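Local coordinates for peptidase M16 C-terminal domain-containing protein (Enterococcus faecalis, PDB 3D3Y) that is of unknown function but probably belongs to the M16 metallopeptidase family and carries a domain related to the inactive domain of such enzymes, at residues Leu28-Thr33 with Lys374-Glu379. Residues are numbered along the deposited sequence; the frame is centred on the assembly and turned at random.
Sequences LVRFNT and KEYLNE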
ATOM      1  N   LEU A  28      11.324   5.891 -10.530  1.00 32.84           N
ATOM      2  CA  LEU A  28      10.401   6.119  -9.418  1.00 32.77           C
ATOM      3  C   LEU A  28      10.924   7.275  -8.617  1.00 33.19           C
ATOM      4  O   LEU A  28      12.085   7.256  -8.179  1.00 32.52           O
ATOM      5  CB  LEU A  28      10.270   4.868  -8.553  1.00 32.38           C
ATOM      6  CG  LEU A  28       9.552   5.001  -7.197  1.00 34.58           C
ATOM      7  CD1 LEU A  28       8.025   5.303  -7.358  1.00 32.35           C
ATOM      8  CD2 LEU A  28       9.822   3.716  -6.407  1.00 35.07           C
ATOM      9  N   VAL A  29      10.086   8.299  -8.456  1.00 33.92           N
ATOM     10  CA  VAL A  29      10.365   9.353  -7.499  1.00 32.59           C
ATOM     11  C   VAL A  29       9.368   9.199  -6.344  1.00 33.98           C
ATOM     12  O   VAL A  29       8.131   9.315  -6.552  1.00 32.90           O
ATOM     13  CB  VAL A  29      10.242  10.733  -8.120  1.00 33.60           C
ATOM     14  CG1 VAL A  29      10.729  11.810  -7.124  1.00 32.20           C
ATOM     15  CG2 VAL A  29      11.043  10.796  -9.439  1.00 33.71           C
ATOM     16  N   ARG A  30       9.894   8.900  -5.152  1.00 31.74           N
ATOM     17  CA  ARG A  30       9.015   8.636  -4.014  1.00 32.96           C
ATOM     18  C   ARG A  30       9.187   9.683  -2.907  1.00 32.25           C
ATOM     19  O   ARG A  30      10.290   9.835  -2.330  1.00 32.09           O
ATOM     20  CB  ARG A  30       9.165   7.193  -3.507  1.00 32.04           C
ATOM     21  CG  ARG A  30       8.277   6.873  -2.281  1.00 34.45           C
ATOM     22  CD  ARG A  30       8.083   5.355  -2.039  1.00 35.18           C
ATOM     23  NE  ARG A  30       7.250   4.728  -3.064  1.00 35.15           N
ATOM     24  CZ  ARG A  30       7.292   3.432  -3.385  1.00 36.87           C
ATOM     25  NH1 ARG A  30       8.134   2.591  -2.764  1.00 38.59           N
ATOM     26  NH2 ARG A  30       6.468   2.969  -4.324  1.00 36.61           N
ATOM     27  N   PHE A  31       8.127  10.459  -2.681  1.00 32.50           N
ATOM     28  CA  PHE A  31       8.086  11.424  -1.567  1.00 32.64           C
ATOM     29  C   PHE A  31       7.512  10.740  -0.323  1.00 32.74           C
ATOM     30  O   PHE A  31       6.455  10.126  -0.364  1.00 32.81           O
ATOM     31  CB  PHE A  31       7.228  12.645  -1.901  1.00 33.49           C
ATOM     32  CG  PHE A  31       7.739  13.470  -3.059  1.00 33.11           C
ATOM     33  CD1 PHE A  31       8.289  14.739  -2.832  1.00 32.37           C
ATOM     34  CD2 PHE A  31       7.660  12.986  -4.366  1.00 31.30           C
ATOM     35  CE1 PHE A  31       8.766  15.511  -3.888  1.00 32.21           C
ATOM     36  CE2 PHE A  31       8.103  13.756  -5.426  1.00 34.06           C
ATOM     37  CZ  PHE A  31       8.665  15.033  -5.168  1.00 33.75           C
ATOM     38  N   ASN A  32       8.227  10.827   0.786  1.00 32.88           N
ATOM     39  CA  ASN A  32       7.893  10.050   1.971  1.00 32.62           C
ATOM     40  C   ASN A  32       7.601  11.027   3.096  1.00 32.68           C
ATOM     41  O   ASN A  32       8.389  11.954   3.323  1.00 32.88           O
ATOM     42  CB  ASN A  32       9.086   9.140   2.306  1.00 32.66           C
ATOM     43  CG  ASN A  32       8.769   8.076   3.371  1.00 35.03           C
ATOM     44  OD1 ASN A  32       8.384   8.387   4.517  1.00 31.49           O
ATOM     45  ND2 ASN A  32       8.953   6.817   2.996  1.00 33.55           N
ATOM     46  N   THR A  33       6.475  10.830   3.787  1.00 33.09           N
ATOM     47  CA  THR A  33       6.093  11.673   4.933  1.00 34.01           C
ATOM     48  C   THR A  33       5.423  10.816   6.009  1.00 34.11           C
ATOM     49  O   THR A  33       4.978   9.700   5.728  1.00 33.24           O
ATOM     50  CB  THR A  33       5.149  12.834   4.504  1.00 33.93           C
ATOM     51  OG1 THR A  33       5.156  13.851   5.517  1.00 36.62           O
ATOM     52  CG2 THR A  33       3.704  12.326   4.286  1.00 34.12           C
ATOM     53  N   LYS A 374      10.970  -4.070  -3.410  1.00 35.69           N
ATOM     54  CA  LYS A 374      11.957  -4.755  -2.567  1.00 36.89           C
ATOM     55  C   LYS A 374      13.135  -3.826  -2.284  1.00 35.81           C
ATOM     56  O   LYS A 374      13.593  -3.745  -1.152  1.00 36.14           O
ATOM     57  CB  LYS A 374      12.462  -6.059  -3.221  1.00 37.46           C
ATOM     58  CG  LYS A 374      11.408  -7.152  -3.302  1.00 40.23           C
ATOM     59  CD  LYS A 374      11.940  -8.495  -3.869  1.00 40.33           C
ATOM     60  CE  LYS A 374      10.795  -9.528  -3.872  1.00 43.32           C
ATOM     61  NZ  LYS A 374      11.075 -10.747  -4.702  1.00 48.75           N
ATOM     62  N   GLU A 375      13.623  -3.140  -3.312  1.00 35.25           N
ATOM     63  CA  GLU A 375      14.742  -2.200  -3.155  1.00 35.80           C
ATOM     64  C   GLU A 375      14.390  -1.073  -2.183  1.00 35.59           C
ATOM     65  O   GLU A 375      15.204  -0.684  -1.344  1.00 35.24           O
ATOM     66  CB  GLU A 375      15.170  -1.605  -4.503  1.00 36.01           C
ATOM     67  CG  GLU A 375      15.842  -2.594  -5.455  1.00 38.12           C
ATOM     68  CD  GLU A 375      17.271  -2.953  -5.053  1.00 43.41           C
ATOM     69  OE1 GLU A 375      17.830  -2.327  -4.121  1.00 42.98           O
ATOM     70  OE2 GLU A 375      17.846  -3.871  -5.685  1.00 46.57           O
ATOM     71  N   TYR A 376      13.165  -0.560  -2.288  1.00 35.45           N
ATOM     72  CA  TYR A 376      12.741   0.488  -1.387  1.00 35.44           C
ATOM     73  C   TYR A 376      12.706   0.015   0.065  1.00 36.23           C
ATOM     74  O   TYR A 376      13.285   0.666   0.945  1.00 36.19           O
ATOM     75  CB  TYR A 376      11.409   1.088  -1.833  1.00 34.58           C
ATOM     76  CG  TYR A 376      11.124   2.413  -1.169  1.00 33.23           C
ATOM     77  CD1 TYR A 376      11.751   3.567  -1.593  1.00 32.58           C
ATOM     78  CD2 TYR A 376      10.225   2.503  -0.105  1.00 34.58           C
ATOM     79  CE1 TYR A 376      11.506   4.796  -0.979  1.00 34.22           C
ATOM     80  CE2 TYR A 376       9.970   3.723   0.519  1.00 35.65           C
ATOM     81  CZ  TYR A 376      10.600   4.870   0.065  1.00 33.23           C
ATOM     82  OH  TYR A 376      10.322   6.081   0.662  1.00 31.77           O
ATOM     83  N   LEU A 377      12.068  -1.126   0.323  1.00 37.55           N
ATOM     84  CA  LEU A 377      12.024  -1.655   1.687  1.00 38.74           C
ATOM     85  C   LEU A 377      13.405  -1.866   2.224  1.00 39.16           C
ATOM     86  O   LEU A 377      13.687  -1.504   3.359  1.00 39.38           O
ATOM     87  CB  LEU A 377      11.234  -2.969   1.804  1.00 39.05           C
ATOM     88  CG  LEU A 377       9.738  -2.873   1.510  1.00 40.45           C
ATOM     89  CD1 LEU A 377       9.072  -4.218   1.796  1.00 39.78           C
ATOM     90  CD2 LEU A 377       9.079  -1.729   2.312  1.00 41.15           C
ATOM     91  N   ASN A 378      14.253  -2.475   1.401  1.00 39.40           N
ATOM     92  CA  ASN A 378      15.660  -2.694   1.697  1.00 40.20           C
ATOM     93  C   ASN A 378      16.410  -1.436   2.106  1.00 40.24           C
ATOM     94  O   ASN A 378      17.261  -1.469   2.997  1.00 39.85           O
ATOM     95  CB  ASN A 378      16.308  -3.198   0.434  1.00 40.84           C
ATOM     96  CG  ASN A 378      17.092  -4.400   0.665  1.00 43.45           C
ATOM     97  OD1 ASN A 378      18.220  -4.310   1.138  1.00 45.07           O
ATOM     98  ND2 ASN A 378      16.507  -5.574   0.359  1.00 46.80           N
ATOM     99  N   GLU A 379      16.107  -0.349   1.410  1.00 40.45           N
ATOM    100  CA  GLU A 379      16.678   0.958   1.679  1.00 41.53           C
ATOM    101  C   GLU A 379      16.232   1.448   3.050  1.00 42.05           C
ATOM    102  O   GLU A 379      17.037   1.921   3.828  1.00 41.37           O
ATOM    103  CB  GLU A 379      16.246   1.950   0.593  1.00 41.64           C
ATOM    104  CG  GLU A 379      16.586   3.412   0.873  1.00 41.79           C
ATOM    105  CD  GLU A 379      18.084   3.666   0.949  1.00 43.32           C
ATOM    106  OE1 GLU A 379      18.868   2.843   0.413  1.00 39.96           O
ATOM    107  OE2 GLU A 379      18.471   4.705   1.544  1.00 44.31           O
TER
HETATM  108  O   HOH W   1      11.312   8.303  -0.102  1.00 28.21           O
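With CG anti to the backbone N (chi1 -164°), the ring of Y376 reaches from helix 368-380 to strand 24-34, where R30 and N32 receive it; R30 also starts anti, then bends at chi3, which carries its guanidinium back along the ring. This is helix-on-sheet packing of an alpha/beta fold of the peptidase M16 type: a helix from the C-terminal part of the chain lies against the six-stranded mixed sheet built largely from the N-terminal part, and the tyrosine spans the gap between helix and strand. R30 covers one face of the ring. Its CD makes a CH-pi contact 3.6 Å from the Y376 ring centroid, displaced toward the hydroxyl end of the ring, where CD comes to 3.3 Å from Y376 CZ. Further along, the guanidinium stands nearly upright on the ring, the two planes 88° apart, so that it meets the face edge-on with R30 NH1 3.4 Å from Y376 CG. The cation-pi distance from R30 CZ to the Y376 ring centroid is 4.6 Å. Other partners fix the rotation of the guanidinium: NE bonds to OD1 of N89, and NH2 forms a salt bridge with E373 of the same helix, while L28 CD2 rests over one of its faces. W87 of strand 85-95 packs edge-to-face with Y376. Two residues farther along the strand, N32 comes to the hydroxyl edge, its amide nearly coplanar with the ring. N32 ND2 also bonds to OE1 of Q85. A water at the ring edge lies 2.9 Å from R30 O; its 2.5 Å distance to Y376 OH is unusually short, leaving this link doubtful in detail. The direct polar link is N32 ND2 donating to Y376 OH, 2.8 Å long, with an angle of 161° at the hydrogen.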